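Local coordinates for cGAS/DncV-like nucleotidyltransferase in E. coli homolog (Rhodothermus marinus SG0.5JP17-172, PDB 6E0K), which makes the cyclic dinucleotide 3',3'-cUAMP from UTP and ATP with magnesium, the second messenger of a CBASS system that defends bacteria against phage, at residues A[20-25]-A[123-128]; A[32-37]-A[99-104]; A[73-78]-A[137-142]; A[83-88]-A[144-149]. One frame throughout, in Å; residues are numbered along the deposited sequence.

Interaction 1: residues A[20-25]-A[123-128]; sequences AKKTHE and TTYLPA
Thr23, on helix 18-32, shows how one small side chain can serve a polar and an apolar partner at once as it meets the loop that leads into strand 127-138. From CB the residue forks. The hydroxyl branch, OG1, lies beside the backbone N (chi1 -57°) and takes the N-H of Leu126, with Leu126 N at 3.0 Å from Thr23 OG1 and a fairly straight N-H...O angle of 157°. The same oxygen also bonds to the carbonyl of Thr19 one helical turn back, and it brushes CB of Tyr125 at 3.2 Å. The methyl branch, CG2, comes 3.4 Å from Leu126 O and also meets CB of Ala128 and both OG1 and CG2 of Thr123. Next to it, CB of Lys22 sits almost squarely over the Tyr125 ring, 3.5 Å from the centroid, in a CH-pi contact. Beyond it the lysine chain bends at chi2 and chi3, bringing NZ to a salt bridge with Glu25 whose hydrogen bond is weak. The loop is shaped from within: Thr123 OG1 accepts from Tyr125 N in an ST turn and donates to Leu126 O. Ala128 lies on the strand that carries the magnesium ligand Asp129. The chemistry thus implies that a buried hydroxyl, bonded both to its own helix and to the loop, ties helix 18-32 to the loop leading into that strand.

Interaction 2: residues A[32-37]-A[99-104]; sequences DRYKWP and VERALT
The methyl group of Ala102 is the bump at the middle of this contact, pressed into a hollow formed by two aromatic side chains of the loop after helix 18-32. Its CB lies 3.5 Å from CG of Tyr34 and 4.2 Å from CZ2 of Trp36. One turn earlier on helix 92-107, Val99 offers CG2 to the edge of the indole, 3.9 Å from CH2 of Trp36. The two rings also pack together, with CD2 of Tyr34 over one face of Trp36. With CG anti to the backbone N (chi1 -166°), the phenol runs across the helix to Arg101, where NE donates to Tyr34 OH over 3.2 Å and the oxygen lies in the guanidinium plane. Asp98 closes this polar rim, bonding to Tyr34 OH and bridging to Arg101 NH2, while Trp36 NE1 turns to the carbonyl of Leu31. The arrangement packs the loop between helix 18-32 and strand 42-45 onto helix 92-107 of the nucleotidyltransferase domain, where Val99 also touches the UTP-binding residue Leu119.

Interaction 3: residues A[73-78]-A[137-142]; sequences NNLTAE and RKYPPN
Two hydrogen bonds join the side-chain amide of Asn74 to the backbone of Tyr139, much as a neighbouring strand would. Tyr139 N donates to Asn74 OD1 at 2.8 Å in a nearly linear bond (171°), tilted from the carbonyl plane, while Asn74 ND2 donates to Tyr139 O at 3.0 Å, in plane and on a lone pair. With chi1 at 64°, CG of Asn74 lies between the backbone N and the carbonyl carbon, and the amide faces the tyrosine. Leu75 follows, with CD2 3.4 Å from CG of Tyr139 and CD1 reaching CE1. The amide pair lies just past the end of the nucleotidyltransferase sheet, where Asn73 and Arg137 form a parallel bridge between strands 71-73 and 127-138, with a CA-H...O contact from Asn73 CA to Arg137 O. Further out, Asn73 OD1 accepts from Leu75 N in an Asx turn, which shapes the chain around Asn74. Arg137 NH1 reaches Tyr139 OH at 3.0 Å, in the guanidinium plane, its NE being bonded to Gln135 and the group lying in cation-pi contact with Phe71.

Interaction 4: residues A[83-88]-A[144-149]; sequences FGFVKS and KSEDDY
The ring of Phe83 meets the loop 144-149 with CD1, CE1 and CZ. Lys144 O lies at the ring edge, near its plane, 3.3 Å from CE1 of Phe83, so that the slightly positive ring hydrogens there probably meet the carbonyl oxygen with a weak attraction. Ser145 O is farther off, 3.7 Å from Phe83 CZ, and approaches obliquely. One face of the neighbouring Phe85 ring carries CB of Phe83, which stands 3.5 Å above the plane over the centre. Glu146 O, in turn, lies in plane at the edge of the Tyr149 ring. Within the turn, CA and CB of Glu146 supply the apolar surface: CA is 3.4 Å from CE1 of Phe83, and CB is 3.6 Å from CD1 of Phe83. With chi1 at 73°, CG of Glu146 sits between its backbone N and carbonyl carbon, and the extended chain carries the carboxylate away from Phe83, OE1 coming to 4.5 Å from CE1 of Phe85, obliquely to that ring. No hydrogen bond crosses between the two segments. Phe83 also meets the Tyr139 ring, and Phe85 packs edge-to-face with Phe71, which links this surface contact to the aromatic cluster behind it. Phe83 comes just before the Schellman motif at Gly84 that closes helix 77-82, and its ring rests on the type I beta turn from Ser145 to Asp148, within the connection between antiparallel strands 127-138 and 150-157.

Overall arrangement
The four contacts lie at two ends of the nucleotidyltransferase domain. Interactions 1 and 2 form one group, centres about 17 Å apart, with interaction 2 nested along the chain inside the loop closed by interaction 1. Interactions 3 and 4 form the other, centres about 8 Å apart, Pro140 and Tyr139 packing against Asp148 and its neighbours in the loop 144-149. Strand 127-138 connects interactions 1 and 3, about 37 Å apart between centres. Along the chain the segments of interactions 1 and 2 each alternate with those of 3 and 4, and those of 3 and 4 with each other. Magnesium ligand Asp60 lies beside interaction 1 and UTP-binding Leu119 beside interaction 2; interaction 4 is remote from such sites.

Interaction 1: residues A[20-25]-A[123-128]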
loop_
_atom_site.group_PDB
_atom_site.type_symbol
_atom_site.label_atom_id
_atom_site.label_comp_id
_atom_site.label_asym_id
_atom_site.label_seq_id
_atom_site.Cartn_x
_atom_site.Cartn_y
_atom_site.Cartn_z
ATOM N N ALA A 20 -15.108 5.830 2.515
ATOM C CA ALA A 20 -14.276 4.644 2.323
ATOM C C ALA A 20 -14.587 3.576 3.363
ATOM O O ALA A 20 -14.677 2.387 3.035
ATOM C CB ALA A 20 -12.799 5.039 2.375
ATOM N N LYS A 21 -14.784 3.982 4.618
ATOM C CA LYS A 21 -15.147 3.013 5.647
ATOM C C LYS A 21 -16.487 2.349 5.342
ATOM O O LYS A 21 -16.634 1.135 5.508
ATOM C CB LYS A 21 -15.163 3.686 7.021
ATOM C CG LYS A 21 -13.741 3.877 7.585
ATOM C CD LYS A 21 -13.728 4.661 8.892
ATOM C CE LYS A 21 -12.302 4.862 9.385
ATOM N NZ LYS A 21 -12.225 5.822 10.522
ATOM N N LYS A 22 -17.457 3.116 4.852
ATOM C CA LYS A 22 -18.744 2.524 4.498
ATOM C C LYS A 22 -18.623 1.602 3.299
ATOM O O LYS A 22 -19.378 0.624 3.199
ATOM C CB LYS A 22 -19.777 3.608 4.194
ATOM C CG LYS A 22 -20.069 4.537 5.349
ATOM C CD LYS A 22 -20.517 3.779 6.549
ATOM C CE LYS A 22 -21.885 3.183 6.334
ATOM N NZ LYS A 22 -22.543 2.953 7.646
ATOM N N THR A 23 -17.698 1.897 2.380
ATOM C CA THR A 23 -17.445 0.986 1.266
ATOM C C THR A 23 -16.951 -0.356 1.783
ATOM O O THR A 23 -17.414 -1.422 1.354
ATOM C CB THR A 23 -16.425 1.608 0.304
ATOM O OG1 THR A 23 -16.915 2.874 -0.149
ATOM C CG2 THR A 23 -16.179 0.703 -0.913
ATOM N N HIS A 24 -16.011 -0.313 2.726
ATOM C CA HIS A 24 -15.523 -1.523 3.380
ATOM C C HIS A 24 -16.668 -2.292 4.039
ATOM O O HIS A 24 -16.822 -3.512 3.841
ATOM C CB HIS A 24 -14.455 -1.102 4.396
ATOM C CG HIS A 24 -13.928 -2.215 5.237
ATOM N ND1 HIS A 24 -13.347 -1.998 6.468
ATOM C CD2 HIS A 24 -13.837 -3.548 5.004
ATOM C CE1 HIS A 24 -12.945 -3.153 6.970
ATOM N NE2 HIS A 24 -13.243 -4.109 6.106
ATOM N N GLU A 25 -17.499 -1.584 4.809
ATOM C CA GLU A 25 -18.611 -2.232 5.496
ATOM C C GLU A 25 -19.608 -2.805 4.503
ATOM O O GLU A 25 -20.193 -3.860 4.753
ATOM C CB GLU A 25 -19.295 -1.233 6.433
ATOM C CG GLU A 25 -18.377 -0.742 7.550
ATOM C CD GLU A 25 -18.995 0.362 8.400
ATOM O OE1 GLU A 25 -20.172 0.716 8.174
ATOM O OE2 GLU A 25 -18.295 0.872 9.303
ATOM N N THR A 123 -19.965 0.120 -5.492
ATOM C CA THR A 123 -20.888 0.148 -4.361
ATOM C C THR A 123 -21.703 1.439 -4.387
ATOM O O THR A 123 -21.516 2.312 -5.236
ATOM C CB THR A 123 -20.162 0.022 -3.014
ATOM O OG1 THR A 123 -19.576 1.283 -2.638
ATOM C CG2 THR A 123 -19.064 -1.077 -3.042
ATOM N N THR A 124 -22.633 1.568 -3.437
ATOM C CA THR A 124 -23.375 2.814 -3.274
ATOM C C THR A 124 -22.571 3.899 -2.573
ATOM O O THR A 124 -23.092 4.999 -2.364
ATOM C CB THR A 124 -24.653 2.577 -2.477
ATOM O OG1 THR A 124 -24.290 2.048 -1.195
ATOM C CG2 THR A 124 -25.551 1.594 -3.205
ATOM N N TYR A 125 -21.320 3.608 -2.200
ATOM C CA TYR A 125 -20.442 4.575 -1.579
ATOM C C TYR A 125 -19.352 4.890 -2.592
ATOM O O TYR A 125 -19.596 5.691 -3.519
ATOM C CB TYR A 125 -19.938 4.020 -0.241
ATOM C CG TYR A 125 -21.079 3.795 0.727
ATOM C CD1 TYR A 125 -21.645 4.874 1.396
ATOM C CD2 TYR A 125 -21.584 2.522 0.962
ATOM C CE1 TYR A 125 -22.693 4.690 2.279
ATOM C CE2 TYR A 125 -22.638 2.329 1.843
ATOM C CZ TYR A 125 -23.183 3.428 2.500
ATOM O OH TYR A 125 -24.227 3.273 3.394
ATOM N N LEU A 126 -18.169 4.297 -2.492
ATOM C CA LEU A 126 -17.109 4.442 -3.478
ATOM C C LEU A 126 -16.882 3.152 -4.251
ATOM O O LEU A 126 -17.286 2.068 -3.818
ATOM C CB LEU A 126 -15.789 4.849 -2.803
ATOM C CG LEU A 126 -15.784 6.305 -2.353
ATOM C CD1 LEU A 126 -14.696 6.512 -1.324
ATOM C CD2 LEU A 126 -15.586 7.234 -3.540
ATOM N N PRO A 127 -16.219 3.231 -5.400
ATOM C CA PRO A 127 -15.793 2.009 -6.075
ATOM C C PRO A 127 -14.741 1.301 -5.242
ATOM O O PRO A 127 -13.907 1.932 -4.585
ATOM C CB PRO A 127 -15.208 2.512 -7.402
ATOM C CG PRO A 127 -15.708 3.919 -7.548
ATOM C CD PRO A 127 -15.824 4.436 -6.146
ATOM N N ALA A 128 -14.802 -0.026 -5.261
ATOM C CA ALA A 128 -13.886 -0.864 -4.518
ATOM C C ALA A 128 -13.046 -1.676 -5.492
ATOM O O ALA A 128 -13.551 -2.201 -6.490
ATOM C CB ALA A 128 -14.643 -1.792 -3.564
#

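Interaction 2: residues A[32-37]-A[99-104]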
loop_
_atom_site.group_PDB
_atom_site.type_symbol
_atom_site.label_atom_id
_atom_site.label_comp_id
_atom_site.label_asym_id
_atom_site.label_seq_id
_atom_site.Cartn_x
_atom_site.Cartn_y
_atom_site.Cartn_z
ATOM N N ASP A 32 -21.211 -11.377 4.003
ATOM C CA ASP A 32 -21.942 -11.994 5.110
ATOM C C ASP A 32 -23.195 -12.712 4.632
ATOM O O ASP A 32 -23.667 -13.646 5.296
ATOM C CB ASP A 32 -22.336 -10.942 6.152
ATOM C CG ASP A 32 -21.196 -10.564 7.072
ATOM O OD1 ASP A 32 -20.276 -11.383 7.258
ATOM O OD2 ASP A 32 -21.229 -9.451 7.636
ATOM N N ARG A 33 -23.763 -12.291 3.504
ATOM C CA ARG A 33 -24.993 -12.907 3.017
ATOM C C ARG A 33 -24.775 -14.217 2.267
ATOM O O ARG A 33 -25.747 -14.941 2.028
ATOM C CB ARG A 33 -25.740 -11.903 2.142
ATOM C CG ARG A 33 -26.338 -10.799 2.992
ATOM C CD ARG A 33 -26.660 -9.526 2.254
ATOM N NE ARG A 33 -27.501 -8.691 3.107
ATOM C CZ ARG A 33 -27.074 -8.072 4.204
ATOM N NH1 ARG A 33 -25.801 -8.177 4.593
ATOM N NH2 ARG A 33 -27.931 -7.356 4.925
ATOM N N TYR A 34 -23.538 -14.558 1.933
ATOM C CA TYR A 34 -23.223 -15.736 1.143
ATOM C C TYR A 34 -22.966 -16.938 2.047
ATOM O O TYR A 34 -22.530 -16.796 3.194
ATOM C CB TYR A 34 -21.993 -15.438 0.286
ATOM C CG TYR A 34 -21.706 -16.421 -0.828
ATOM C CD1 TYR A 34 -22.441 -16.397 -2.007
ATOM C CD2 TYR A 34 -20.664 -17.339 -0.723
ATOM C CE1 TYR A 34 -22.169 -17.278 -3.036
ATOM C CE2 TYR A 34 -20.389 -18.227 -1.748
ATOM C CZ TYR A 34 -21.137 -18.183 -2.907
ATOM O OH TYR A 34 -20.874 -19.054 -3.937
ATOM N N LYS A 35 -23.252 -18.132 1.526
ATOM C CA LYS A 35 -22.990 -19.368 2.257
ATOM C C LYS A 35 -21.632 -19.899 1.812
ATOM O O LYS A 35 -21.469 -20.335 0.667
ATOM C CB LYS A 35 -24.098 -20.394 2.025
ATOM C CG LYS A 35 -23.908 -21.674 2.827
ATOM C CD LYS A 35 -25.015 -22.683 2.564
ATOM C CE LYS A 35 -24.790 -23.975 3.352
ATOM N NZ LYS A 35 -24.825 -23.756 4.832
ATOM N N TRP A 36 -20.663 -19.871 2.720
ATOM C CA TRP A 36 -19.284 -20.193 2.374
ATOM C C TRP A 36 -19.028 -21.681 2.551
ATOM O O TRP A 36 -19.243 -22.210 3.649
ATOM C CB TRP A 36 -18.331 -19.376 3.218
ATOM C CG TRP A 36 -18.507 -17.939 2.882
ATOM C CD1 TRP A 36 -19.289 -17.037 3.531
ATOM C CD2 TRP A 36 -17.965 -17.264 1.748
ATOM N NE1 TRP A 36 -19.236 -15.817 2.893
ATOM C CE2 TRP A 36 -18.420 -15.932 1.796
ATOM C CE3 TRP A 36 -17.100 -17.646 0.714
ATOM C CZ2 TRP A 36 -18.059 -14.986 0.842
ATOM C CZ3 TRP A 36 -16.739 -16.713 -0.226
ATOM C CH2 TRP A 36 -17.221 -15.392 -0.161
ATOM N N PRO A 37 -18.581 -22.384 1.525
ATOM C CA PRO A 37 -18.455 -23.840 1.656
ATOM C C PRO A 37 -17.233 -24.278 2.449
ATOM O O PRO A 37 -17.225 -25.380 3.006
ATOM C CB PRO A 37 -18.379 -24.311 0.198
ATOM C CG PRO A 37 -17.786 -23.171 -0.537
ATOM C CD PRO A 37 -18.303 -21.923 0.152
ATOM N N VAL A 99 -16.312 -15.704 -4.165
ATOM C CA VAL A 99 -16.343 -14.271 -3.871
ATOM C C VAL A 99 -17.070 -13.520 -4.979
ATOM O O VAL A 99 -17.918 -12.659 -4.711
ATOM C CB VAL A 99 -14.922 -13.720 -3.664
ATOM C CG1 VAL A 99 -14.977 -12.210 -3.479
ATOM C CG2 VAL A 99 -14.256 -14.360 -2.451
ATOM N N GLU A 100 -16.754 -13.841 -6.242
ATOM C CA GLU A 100 -17.432 -13.188 -7.362
ATOM C C GLU A 100 -18.941 -13.410 -7.302
ATOM O O GLU A 100 -19.720 -12.468 -7.503
ATOM C CB GLU A 100 -16.855 -13.691 -8.687
ATOM C CG GLU A 100 -17.387 -12.988 -9.934
ATOM C CD GLU A 100 -16.815 -13.593 -11.207
ATOM O OE1 GLU A 100 -16.681 -14.835 -11.271
ATOM O OE2 GLU A 100 -16.488 -12.832 -12.141
ATOM N N ARG A 101 -19.372 -14.639 -7.001
ATOM C CA ARG A 101 -20.801 -14.918 -6.899
ATOM C C ARG A 101 -21.438 -14.130 -5.763
ATOM O O ARG A 101 -22.528 -13.572 -5.922
ATOM C CB ARG A 101 -21.034 -16.416 -6.697
ATOM C CG ARG A 101 -21.095 -17.207 -7.988
ATOM C CD ARG A 101 -21.620 -18.612 -7.743
ATOM N NE ARG A 101 -20.630 -19.435 -7.056
ATOM C CZ ARG A 101 -19.616 -20.033 -7.671
ATOM N NH1 ARG A 101 -19.465 -19.889 -8.981
ATOM N NH2 ARG A 101 -18.749 -20.764 -6.982
ATOM N N ALA A 102 -20.767 -14.067 -4.614
ATOM C CA ALA A 102 -21.298 -13.332 -3.472
ATOM C C ALA A 102 -21.482 -11.859 -3.805
ATOM O O ALA A 102 -22.516 -11.258 -3.485
ATOM C CB ALA A 102 -20.356 -13.487 -2.280
ATOM N N LEU A 103 -20.485 -11.256 -4.442
ATOM C CA LEU A 103 -20.592 -9.839 -4.772
ATOM C C LEU A 103 -21.660 -9.600 -5.834
ATOM O O LEU A 103 -22.435 -8.645 -5.739
ATOM C CB LEU A 103 -19.238 -9.315 -5.241
ATOM C CG LEU A 103 -18.152 -9.399 -4.169
ATOM C CD1 LEU A 103 -16.787 -9.082 -4.784
ATOM C CD2 LEU A 103 -18.477 -8.456 -3.021
ATOM N N THR A 104 -21.701 -10.447 -6.861
ATOM C CA THR A 104 -22.711 -10.309 -7.902
ATOM C C THR A 104 -24.119 -10.485 -7.342
ATOM O O THR A 104 -25.044 -9.762 -7.732
ATOM C CB THR A 104 -22.437 -11.329 -9.009
ATOM O OG1 THR A 104 -21.117 -11.108 -9.538
ATOM C CG2 THR A 104 -23.458 -11.196 -10.124
#

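Interaction 3: residues A[73-78]-A[137-142]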
loop_
_atom_site.group_PDB
_atom_site.type_symbol
_atom_site.label_atom_id
_atom_site.label_comp_id
_atom_site.label_asym_id
_atom_site.label_seq_id
_atom_site.Cartn_x
_atom_site.Cartn_y
_atom_site.Cartn_z
ATOM N N ASN A 73 1.958 -21.500 0.911
ATOM C CA ASN A 73 3.163 -21.463 1.733
ATOM C C ASN A 73 4.366 -21.839 0.888
ATOM O O ASN A 73 4.240 -22.212 -0.280
ATOM C CB ASN A 73 3.029 -22.415 2.916
ATOM C CG ASN A 73 2.744 -23.822 2.465
ATOM O OD1 ASN A 73 3.642 -24.503 1.994
ATOM N ND2 ASN A 73 1.484 -24.248 2.561
ATOM N N ASN A 74 5.542 -21.751 1.508
ATOM C CA ASN A 74 6.807 -22.120 0.887
ATOM C C ASN A 74 7.384 -23.412 1.452
ATOM O O ASN A 74 8.587 -23.652 1.315
ATOM C CB ASN A 74 7.825 -20.990 1.052
ATOM C CG ASN A 74 8.170 -20.729 2.507
ATOM O OD1 ASN A 74 7.400 -21.053 3.413
ATOM N ND2 ASN A 74 9.346 -20.159 2.737
ATOM N N LEU A 75 6.558 -24.241 2.080
ATOM C CA LEU A 75 7.040 -25.458 2.712
ATOM C C LEU A 75 7.366 -26.537 1.692
ATOM O O LEU A 75 6.702 -26.666 0.656
ATOM C CB LEU A 75 5.985 -26.007 3.673
ATOM C CG LEU A 75 5.626 -25.088 4.828
ATOM C CD1 LEU A 75 4.344 -25.607 5.481
ATOM C CD2 LEU A 75 6.811 -25.091 5.804
ATOM N N THR A 76 8.382 -27.342 2.016
ATOM C CA THR A 76 8.643 -28.561 1.278
ATOM C C THR A 76 7.679 -29.647 1.727
ATOM O O THR A 76 7.006 -29.531 2.753
ATOM C CB THR A 76 10.070 -29.053 1.501
ATOM O OG1 THR A 76 10.214 -29.444 2.878
ATOM C CG2 THR A 76 11.079 -27.961 1.153
ATOM N N ALA A 77 7.614 -30.713 0.937
ATOM C CA ALA A 77 6.754 -31.832 1.302
ATOM C C ALA A 77 7.119 -32.391 2.671
ATOM O O ALA A 77 6.235 -32.780 3.450
ATOM C CB ALA A 77 6.848 -32.925 0.242
ATOM N N GLU A 78 8.419 -32.477 2.969
ATOM C CA GLU A 78 8.850 -32.995 4.262
ATOM C C GLU A 78 8.430 -32.075 5.402
ATOM O O GLU A 78 7.990 -32.554 6.462
ATOM C CB GLU A 78 10.368 -33.210 4.258
ATOM C CG GLU A 78 10.982 -33.522 5.633
ATOM C CD GLU A 78 10.512 -34.847 6.256
ATOM O OE1 GLU A 78 9.770 -35.634 5.621
ATOM O OE2 GLU A 78 10.915 -35.109 7.411
ATOM N N ARG A 137 1.821 -18.284 4.177
ATOM C CA ARG A 137 2.742 -18.426 5.297
ATOM C C ARG A 137 4.150 -18.618 4.757
ATOM O O ARG A 137 4.428 -19.610 4.071
ATOM C CB ARG A 137 2.354 -19.616 6.178
ATOM C CG ARG A 137 0.999 -19.455 6.856
ATOM C CD ARG A 137 0.781 -20.588 7.854
ATOM N NE ARG A 137 -0.560 -20.558 8.433
ATOM C CZ ARG A 137 -0.991 -21.422 9.345
ATOM N NH1 ARG A 137 -0.191 -22.385 9.789
ATOM N NH2 ARG A 137 -2.233 -21.321 9.814
ATOM N N LYS A 138 5.043 -17.693 5.100
ATOM C CA LYS A 138 6.449 -17.806 4.757
ATOM C C LYS A 138 7.168 -18.397 5.961
ATOM O O LYS A 138 7.325 -17.730 6.991
ATOM C CB LYS A 138 7.027 -16.446 4.371
ATOM C CG LYS A 138 8.500 -16.526 4.005
ATOM C CD LYS A 138 8.992 -15.224 3.383
ATOM C CE LYS A 138 8.781 -14.039 4.310
ATOM N NZ LYS A 138 9.404 -12.805 3.725
ATOM N N TYR A 139 7.578 -19.666 5.836
ATOM C CA TYR A 139 8.239 -20.405 6.893
ATOM C C TYR A 139 9.746 -20.374 6.707
ATOM O O TYR A 139 10.240 -20.307 5.576
ATOM C CB TYR A 139 7.790 -21.868 6.900
ATOM C CG TYR A 139 6.436 -22.136 7.521
ATOM C CD1 TYR A 139 5.272 -22.080 6.758
ATOM C CD2 TYR A 139 6.332 -22.514 8.855
ATOM C CE1 TYR A 139 4.035 -22.362 7.325
ATOM C CE2 TYR A 139 5.096 -22.780 9.431
ATOM C CZ TYR A 139 3.959 -22.719 8.653
ATOM O OH TYR A 139 2.739 -23.001 9.225
ATOM N N PRO A 140 10.477 -20.479 7.809
ATOM C CA PRO A 140 11.933 -20.572 7.743
ATOM C C PRO A 140 12.385 -21.957 7.315
ATOM O O PRO A 140 11.609 -22.925 7.374
ATOM C CB PRO A 140 12.359 -20.279 9.189
ATOM C CG PRO A 140 11.221 -20.761 9.998
ATOM C CD PRO A 140 9.996 -20.417 9.199
ATOM N N PRO A 141 13.641 -22.090 6.899
ATOM C CA PRO A 141 14.168 -23.398 6.483
ATOM C C PRO A 141 14.269 -24.399 7.626
ATOM O O PRO A 141 14.294 -24.046 8.809
ATOM C CB PRO A 141 15.566 -23.061 5.949
ATOM C CG PRO A 141 15.474 -21.620 5.537
ATOM C CD PRO A 141 14.485 -20.964 6.459
ATOM N N ASN A 142 14.371 -25.675 7.237
ATOM C CA ASN A 142 14.627 -26.790 8.148
ATOM C C ASN A 142 13.464 -27.026 9.107
ATOM O O ASN A 142 12.332 -26.627 8.825
ATOM C CB ASN A 142 15.928 -26.552 8.914
ATOM C CG ASN A 142 17.123 -26.442 7.989
ATOM O OD1 ASN A 142 17.402 -27.358 7.214
ATOM N ND2 ASN A 142 17.820 -25.312 8.046
#

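Interaction 4: residues A[83-88]-A[144-149]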
loop_
_atom_site.group_PDB
_atom_site.type_symbol
_atom_site.label_atom_id
_atom_site.label_comp_id
_atom_site.label_asym_id
_atom_site.label_seq_id
_atom_site.Cartn_x
_atom_site.Cartn_y
_atom_site.Cartn_z
ATOM N N PHE A 83 4.617 -31.133 10.075
ATOM C CA PHE A 83 3.582 -30.307 10.686
ATOM C C PHE A 83 2.201 -30.946 10.640
ATOM O O PHE A 83 1.253 -30.376 11.193
ATOM C CB PHE A 83 3.519 -28.939 9.992
ATOM C CG PHE A 83 4.653 -28.015 10.318
ATOM C CD1 PHE A 83 5.207 -27.971 11.586
ATOM C CD2 PHE A 83 5.129 -27.147 9.350
ATOM C CE1 PHE A 83 6.241 -27.090 11.877
ATOM C CE2 PHE A 83 6.172 -26.263 9.621
ATOM C CZ PHE A 83 6.724 -26.228 10.887
ATOM N N GLY A 84 2.048 -32.102 9.992
ATOM C CA GLY A 84 0.734 -32.716 9.913
ATOM C C GLY A 84 -0.225 -32.041 8.952
ATOM O O GLY A 84 -1.437 -32.188 9.098
ATOM N N PHE A 85 0.290 -31.348 7.941
ATOM C CA PHE A 85 -0.546 -30.627 6.993
ATOM C C PHE A 85 -1.017 -31.535 5.865
ATOM O O PHE A 85 -0.318 -32.466 5.437
ATOM C CB PHE A 85 0.217 -29.433 6.395
ATOM C CG PHE A 85 0.542 -28.344 7.385
ATOM C CD1 PHE A 85 -0.110 -28.260 8.603
ATOM C CD2 PHE A 85 1.514 -27.386 7.084
ATOM C CE1 PHE A 85 0.190 -27.233 9.508
ATOM C CE2 PHE A 85 1.821 -26.363 7.984
ATOM C CZ PHE A 85 1.163 -26.294 9.197
ATOM N N VAL A 86 -2.221 -31.243 5.371
ATOM C CA VAL A 86 -2.794 -31.931 4.221
ATOM C C VAL A 86 -3.180 -30.890 3.183
ATOM O O VAL A 86 -3.267 -29.695 3.465
ATOM C CB VAL A 86 -4.020 -32.794 4.587
ATOM C CG1 VAL A 86 -3.688 -33.763 5.704
ATOM C CG2 VAL A 86 -5.215 -31.892 4.967
ATOM N N LYS A 87 -3.451 -31.372 1.972
ATOM C CA LYS A 87 -3.835 -30.501 0.872
ATOM C C LYS A 87 -5.272 -30.010 1.042
ATOM O O LYS A 87 -6.176 -30.803 1.316
ATOM C CB LYS A 87 -3.704 -31.264 -0.445
ATOM C CG LYS A 87 -4.081 -30.480 -1.679
ATOM C CD LYS A 87 -4.216 -31.431 -2.854
ATOM C CE LYS A 87 -5.161 -30.872 -3.897
ATOM N NZ LYS A 87 -5.295 -31.803 -5.043
ATOM N N SER A 88 -5.481 -28.714 0.831
ATOM C CA SER A 88 -6.828 -28.177 0.702
ATOM C C SER A 88 -7.400 -28.572 -0.644
ATOM O O SER A 88 -6.759 -28.354 -1.678
ATOM C CB SER A 88 -6.818 -26.655 0.806
ATOM O OG SER A 88 -8.090 -26.116 0.436
ATOM N N LYS A 144 11.466 -26.309 12.239
ATOM C CA LYS A 144 11.177 -25.254 13.202
ATOM C C LYS A 144 9.756 -25.433 13.732
ATOM O O LYS A 144 9.054 -26.384 13.375
ATOM C CB LYS A 144 11.355 -23.866 12.570
ATOM C CG LYS A 144 12.780 -23.549 12.135
ATOM C CD LYS A 144 13.680 -23.362 13.346
ATOM C CE LYS A 144 15.077 -22.934 12.943
ATOM N NZ LYS A 144 15.962 -22.779 14.137
ATOM N N SER A 145 9.330 -24.505 14.590
ATOM C CA SER A 145 8.015 -24.591 15.218
ATOM C C SER A 145 6.908 -24.234 14.230
ATOM O O SER A 145 7.097 -23.431 13.314
ATOM C CB SER A 145 7.942 -23.655 16.425
ATOM O OG SER A 145 9.146 -23.689 17.169
ATOM N N GLU A 146 5.722 -24.821 14.438
ATOM C CA GLU A 146 4.619 -24.580 13.510
ATOM C C GLU A 146 4.069 -23.159 13.601
ATOM O O GLU A 146 3.378 -22.718 12.674
ATOM C CB GLU A 146 3.494 -25.595 13.735
ATOM C CG GLU A 146 2.682 -25.388 15.001
ATOM C CD GLU A 146 1.352 -26.133 14.968
ATOM O OE1 GLU A 146 0.910 -26.524 13.862
ATOM O OE2 GLU A 146 0.751 -26.327 16.049
ATOM N N ASP A 147 4.364 -22.432 14.674
ATOM C CA ASP A 147 3.940 -21.041 14.799
ATOM C C ASP A 147 5.000 -20.048 14.337
ATOM O O ASP A 147 4.762 -18.837 14.395
ATOM C CB ASP A 147 3.548 -20.737 16.249
ATOM C CG ASP A 147 2.186 -21.301 16.614
ATOM O OD1 ASP A 147 1.961 -22.512 16.387
ATOM O OD2 ASP A 147 1.344 -20.532 17.132
ATOM N N ASP A 148 6.154 -20.525 13.878
ATOM C CA ASP A 148 7.256 -19.666 13.444
ATOM C C ASP A 148 7.115 -19.448 11.942
ATOM O O ASP A 148 7.693 -20.174 11.131
ATOM C CB ASP A 148 8.590 -20.314 13.811
ATOM C CG ASP A 148 9.807 -19.461 13.450
ATOM O OD1 ASP A 148 9.657 -18.333 12.941
ATOM O OD2 ASP A 148 10.937 -19.945 13.680
ATOM N N TYR A 149 6.315 -18.453 11.563
ATOM C CA TYR A 149 6.169 -18.082 10.166
ATOM C C TYR A 149 5.748 -16.625 10.103
ATOM O O TYR A 149 5.270 -16.055 11.086
ATOM C CB TYR A 149 5.140 -18.960 9.434
ATOM C CG TYR A 149 3.742 -18.890 10.008
ATOM C CD1 TYR A 149 2.834 -17.906 9.605
ATOM C CD2 TYR A 149 3.322 -19.824 10.939
ATOM C CE1 TYR A 149 1.538 -17.869 10.133
ATOM C CE2 TYR A 149 2.043 -19.789 11.471
ATOM C CZ TYR A 149 1.162 -18.816 11.068
ATOM O OH TYR A 149 -0.105 -18.811 11.610
#